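Local coordinates for protein beta-glucanase (Clostridium thermocellum, PDB 3WVJ) that probably hydrolyses mixed-linkage beta-1,3-1,4-glucans as an endo-acting lichenase of glycosyl hydrolase family 16, at residues Phe160-Gly164 / Lys165-Arg169. Sequence-based numbering, arbitrary orientation.
Sequences FYVDG and KKVYR
Lys166 lays its CB over one face of the Tyr161 ring, 3.8 Å from the centroid and 21° off the ring normal, which meets the geometry of a CH-pi contact. The methylene is displaced toward the rim, its nearest ring atom being Tyr161 CE1 at 3.6 Å. With chi1 at -64°, Tyr161 CG lies beside its own backbone N, and the ring leans over the opposing strand until CD1 is 3.4 Å from Lys166 N. These two residues form a non-hydrogen-bonded antiparallel pair. Lys166 then runs extended past the phenol, and its NZ ends in a salt bridge with Asp159.

Phe160, Val162, Lys165 and Tyr168 point to the other side of the hairpin. There the Phe160 and Tyr168 side chains run alongside each other in the same direction, and Phe160 CD2 meets the edge of the Tyr168 ring near its plane, 3.6 Å from Tyr168 CD2. Val162 CG2 touches Val167 CG2 at 3.9 Å.

The backbone bonds show why Val167 and Tyr168 both fall opposite Phe160. Phe160 O accepts from Val167 N at 2.8 Å, whereas Phe160 N donates to Tyr168 O, so one residue faces two. This is a beta bulge, consistent with a Val167 psi of -9°. A type I' turn from Val162 to Lys165, with positive phi at Asp163 and Gly164, makes the two-residue loop of the hairpin. Val162 N donates to Lys165 O, but the return bond, Lys165 N to Val162 O, is longer at 3.3 Å and approaches from above the carbonyl plane.

In the jellyroll, strand 157-162 pairs antiparallel with strand 147-154, where Asp163 OD1 accepts from Thr148 N, and strand 165-170 follows as its other partner. Phe122 of strand 119-125 stacks on Phe160, Tyr134 of strand 134-137 on Tyr168, while Tyr76 of strand 75-82 meets Tyr161 edge-to-face.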
loop_
_atom_site.group_PDB
_atom_site.type_symbol
_atom_site.label_atom_id
_atom_site.label_comp_id
_atom_site.label_asym_id
_atom_site.label_seq_id
_atom_site.Cartn_x
_atom_site.Cartn_y
_atom_site.Cartn_z
ATOM N N PHE A 160 -9.568 5.510 9.699
ATOM C CA PHE A 160 -8.997 4.184 9.420
ATOM C C PHE A 160 -9.867 2.996 9.923
ATOM O O PHE A 160 -10.344 2.994 11.033
ATOM C CB PHE A 160 -7.534 4.094 9.913
ATOM C CG PHE A 160 -6.563 4.997 9.133
ATOM C CD1 PHE A 160 -5.921 4.544 7.994
ATOM C CD2 PHE A 160 -6.290 6.311 9.554
ATOM C CE1 PHE A 160 -5.037 5.371 7.261
ATOM C CE2 PHE A 160 -5.415 7.139 8.834
ATOM C CZ PHE A 160 -4.764 6.667 7.702
ATOM N N TYR A 161 -10.074 2.023 9.033
ATOM C CA TYR A 161 -10.896 0.801 9.279
ATOM C C TYR A 161 -10.051 -0.471 9.255
ATOM O O TYR A 161 -9.078 -0.599 8.497
ATOM C CB TYR A 161 -12.054 0.674 8.282
ATOM C CG TYR A 161 -13.078 1.793 8.387
ATOM C CD1 TYR A 161 -14.398 1.570 8.834
ATOM C CD2 TYR A 161 -12.737 3.091 8.026
ATOM C CE1 TYR A 161 -15.318 2.615 8.919
ATOM C CE2 TYR A 161 -13.655 4.131 8.104
ATOM C CZ TYR A 161 -14.931 3.904 8.553
ATOM O OH TYR A 161 -15.766 5.014 8.617
ATOM N N VAL A 162 -10.415 -1.401 10.132
ATOM C CA VAL A 162 -9.841 -2.726 10.133
ATOM C C VAL A 162 -11.035 -3.661 10.139
ATOM O O VAL A 162 -11.815 -3.623 11.058
ATOM C CB VAL A 162 -8.971 -2.918 11.368
ATOM C CG1 VAL A 162 -8.452 -4.332 11.426
ATOM C CG2 VAL A 162 -7.808 -1.906 11.370
ATOM N N ASP A 163 -11.205 -4.500 9.125
ATOM C CA ASP A 163 -12.336 -5.425 9.092
ATOM C C ASP A 163 -13.691 -4.752 9.215
ATOM O O ASP A 163 -14.571 -5.257 9.928
ATOM C CB ASP A 163 -12.203 -6.564 10.140
ATOM C CG ASP A 163 -11.208 -7.613 9.715
ATOM O OD1 ASP A 163 -11.078 -7.808 8.461
ATOM O OD2 ASP A 163 -10.574 -8.232 10.579
ATOM N N GLY A 164 -13.864 -3.638 8.505
ATOM C CA GLY A 164 -15.151 -2.950 8.431
ATOM C C GLY A 164 -15.516 -2.066 9.614
ATOM O O GLY A 164 -16.649 -1.569 9.647
ATOM N N LYS A 165 -14.569 -1.881 10.568
ATOM C CA LYS A 165 -14.768 -1.106 11.812
ATOM C C LYS A 165 -13.786 0.049 11.964
ATOM O O LYS A 165 -12.588 -0.114 11.785
ATOM C CB LYS A 165 -14.665 -2.013 13.065
ATOM C CG LYS A 165 -15.888 -2.923 13.244
ATOM C CD LYS A 165 -15.759 -3.867 14.429
ATOM C CE LYS A 165 -17.030 -4.704 14.516
ATOM N NZ LYS A 165 -17.194 -5.267 15.898
ATOM N N LYS A 166 -14.290 1.240 12.246
ATOM C CA LYS A 166 -13.421 2.421 12.314
ATOM C C LYS A 166 -12.660 2.410 13.627
ATOM O O LYS A 166 -13.261 2.359 14.688
ATOM C CB LYS A 166 -14.268 3.693 12.137
ATOM C CG LYS A 166 -13.583 4.962 12.607
ATOM C CD LYS A 166 -14.522 6.133 12.405
ATOM C CE LYS A 166 -14.023 7.333 13.174
ATOM N NZ LYS A 166 -14.776 8.492 12.630
ATOM N N VAL A 167 -11.333 2.448 13.557
ATOM C CA VAL A 167 -10.531 2.370 14.748
ATOM C C VAL A 167 -9.747 3.623 15.087
ATOM O O VAL A 167 -9.192 3.684 16.143
ATOM C CB VAL A 167 -9.593 1.127 14.746
ATOM C CG1 VAL A 167 -10.431 -0.138 14.592
ATOM C CG2 VAL A 167 -8.570 1.188 13.642
ATOM N N TYR A 168 -9.699 4.610 14.190
ATOM C CA TYR A 168 -8.848 5.774 14.352
ATOM C C TYR A 168 -9.269 6.897 13.406
ATOM O O TYR A 168 -9.765 6.621 12.292
ATOM C CB TYR A 168 -7.390 5.378 14.075
ATOM C CG TYR A 168 -6.380 6.506 14.175
ATOM C CD1 TYR A 168 -6.059 7.079 15.408
ATOM C CD2 TYR A 168 -5.703 6.983 13.021
ATOM C CE1 TYR A 168 -5.130 8.104 15.527
ATOM C CE2 TYR A 168 -4.754 8.025 13.128
ATOM C CZ TYR A 168 -4.485 8.586 14.373
ATOM O OH TYR A 168 -3.535 9.618 14.544
ATOM N N ARG A 169 -9.085 8.147 13.853
ATOM C CA ARG A 169 -9.253 9.325 12.969
ATOM C C ARG A 169 -7.959 10.176 13.001
ATOM O O ARG A 169 -7.489 10.476 14.051
ATOM C CB ARG A 169 -10.411 10.215 13.450
ATOM C CG ARG A 169 -10.587 11.471 12.578
ATOM C CD ARG A 169 -11.874 12.210 12.897
ATOM N NE ARG A 169 -12.954 11.643 12.107
ATOM C CZ ARG A 169 -14.177 12.161 12.085
ATOM N NH1 ARG A 169 -14.457 13.249 12.822
ATOM N NH2 ARG A 169 -15.104 11.591 11.323
#